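Local atomic coordinates of pectate lyase (Bacillus subtilis, PDB entry 5AMV), a protein that cleaves polygalacturonate by calcium-dependent beta-elimination, leaving oligosaccharides with unsaturated galacturonosyl groups at their non-reducing ends. Residues A[6-9]-A[15-18]. Sequence-based numbering, arbitrary orientation.
Sequences QTLG and GAYS
Gly15, whose backbone receives one methyl, CD2, of Leu8, is held at both its polar atoms: Thr21 OG1 is hydrogen-bonded to its O, which belongs to the peptide between Gly15 and Ala16, and Thr236 OG1 to its N, which belongs to the preceding peptide. The Gly15-Ala16 peptide turns a flat face to Leu8. CD2 of Leu8 stands almost squarely over that face, 3.3 Å from the carbonyl carbon C of Gly15 and 3.4 Å from N of Ala16. It gets there because the leucine is fully stretched: CG lies anti to the backbone N (chi1 179°), and chi2 of 63° for CD1 leaves CD2 anti to CA, at the far end of the side chain. Gly15 has no side chain in the way, and the CA of Gly15 comes within 3.6 Å of Leu8 CD2.

Both segments belong to the irregular N-terminal chain that precedes strand 32-35 and lies against the outside of the right-handed parallel beta-helix of this polysaccharide lyase family 1 enzyme, away from the calcium and the glycan pocket. Backbone hydrogen bonding between Leu8 and Thr21 ties segment 6-9 to the same threonine that holds Gly15.

Alongside, Ala16 turns its methyl toward Leu8 and Gly9. CB of Ala16 lies 4.2 Å from Leu8 CD2, a looser apolar contact, and 3.3 Å from the carbonyl O of Gly9, a close van der Waals approach of methyl to oxygen. Past Ala16 the chain leaves segment 6-9 behind: Tyr17 stacks its ring with Tyr234, and its carbonyl O is hydrogen-bonded to His193 NE2.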
loop_
_atom_site.group_PDB
_atom_site.type_symbol
_atom_site.label_atom_id
_atom_site.label_comp_id
_atom_site.label_asym_id
_atom_site.label_seq_id
_atom_site.Cartn_x
_atom_site.Cartn_y
_atom_site.Cartn_z
ATOM N N GLN A 6 -17.020 1.603 -15.313
ATOM C CA GLN A 6 -16.989 0.224 -14.843
ATOM C C GLN A 6 -17.023 0.126 -13.322
ATOM O O GLN A 6 -16.573 1.030 -12.610
ATOM C CB GLN A 6 -15.781 -0.504 -15.420
ATOM C CG GLN A 6 -15.994 -0.932 -16.865
ATOM C CD GLN A 6 -14.726 -1.387 -17.520
ATOM O OE1 GLN A 6 -13.779 -1.804 -16.851
ATOM N NE2 GLN A 6 -14.681 -1.291 -18.837
ATOM N N THR A 7 -17.613 -0.954 -12.828
ATOM C CA THR A 7 -17.785 -1.143 -11.394
ATOM C C THR A 7 -17.266 -2.514 -11.005
ATOM O O THR A 7 -17.037 -3.366 -11.873
ATOM C CB THR A 7 -19.247 -1.023 -10.970
ATOM O OG1 THR A 7 -20.019 -2.001 -11.664
ATOM C CG2 THR A 7 -19.824 0.409 -11.255
ATOM N N LEU A 8 -17.089 -2.717 -9.699
ATOM C CA LEU A 8 -16.585 -3.999 -9.189
ATOM C C LEU A 8 -17.675 -5.058 -9.354
ATOM O O LEU A 8 -18.827 -4.838 -8.967
ATOM C CB LEU A 8 -16.224 -3.844 -7.703
ATOM C CG LEU A 8 -15.702 -5.072 -6.964
ATOM C CD1 LEU A 8 -14.357 -5.517 -7.620
ATOM C CD2 LEU A 8 -15.520 -4.747 -5.514
ATOM N N GLY A 9 -17.295 -6.216 -9.880
ATOM C CA GLY A 9 -18.288 -7.287 -10.126
ATOM C C GLY A 9 -18.860 -7.754 -8.799
ATOM O O GLY A 9 -18.189 -7.697 -7.767
ATOM N N GLY A 15 -14.702 -6.297 -1.488
ATOM C CA GLY A 15 -15.246 -4.997 -1.946
ATOM C C GLY A 15 -16.679 -5.084 -2.461
ATOM O O GLY A 15 -17.386 -4.065 -2.482
ATOM N N ALA A 16 -17.108 -6.280 -2.891
ATOM C CA ALA A 16 -18.468 -6.446 -3.429
ATOM C C ALA A 16 -19.533 -6.698 -2.342
ATOM O O ALA A 16 -20.728 -6.806 -2.665
ATOM C CB ALA A 16 -18.483 -7.583 -4.440
ATOM N N TYR A 17 -19.115 -6.762 -1.075
ATOM C CA TYR A 17 -20.064 -6.985 0.026
ATOM C C TYR A 17 -21.104 -5.863 0.144
ATOM O O TYR A 17 -20.823 -4.702 -0.171
ATOM C CB TYR A 17 -19.318 -7.161 1.364
ATOM C CG TYR A 17 -20.241 -7.650 2.467
ATOM C CD1 TYR A 17 -20.579 -9.003 2.562
ATOM C CD2 TYR A 17 -20.772 -6.750 3.394
ATOM C CE1 TYR A 17 -21.440 -9.452 3.576
ATOM C CE2 TYR A 17 -21.620 -7.177 4.413
ATOM C CZ TYR A 17 -21.953 -8.524 4.482
ATOM O OH TYR A 17 -22.794 -8.925 5.507
ATOM N N SER A 18 -22.306 -6.218 0.596
ATOM C CA SER A 18 -23.420 -5.261 0.789
ATOM C C SER A 18 -23.671 -4.348 -0.416
ATOM O O SER A 18 -24.038 -4.837 -1.472
ATOM C CB SER A 18 -23.327 -4.496 2.125
ATOM O OG SER A 18 -22.178 -3.652 2.226
#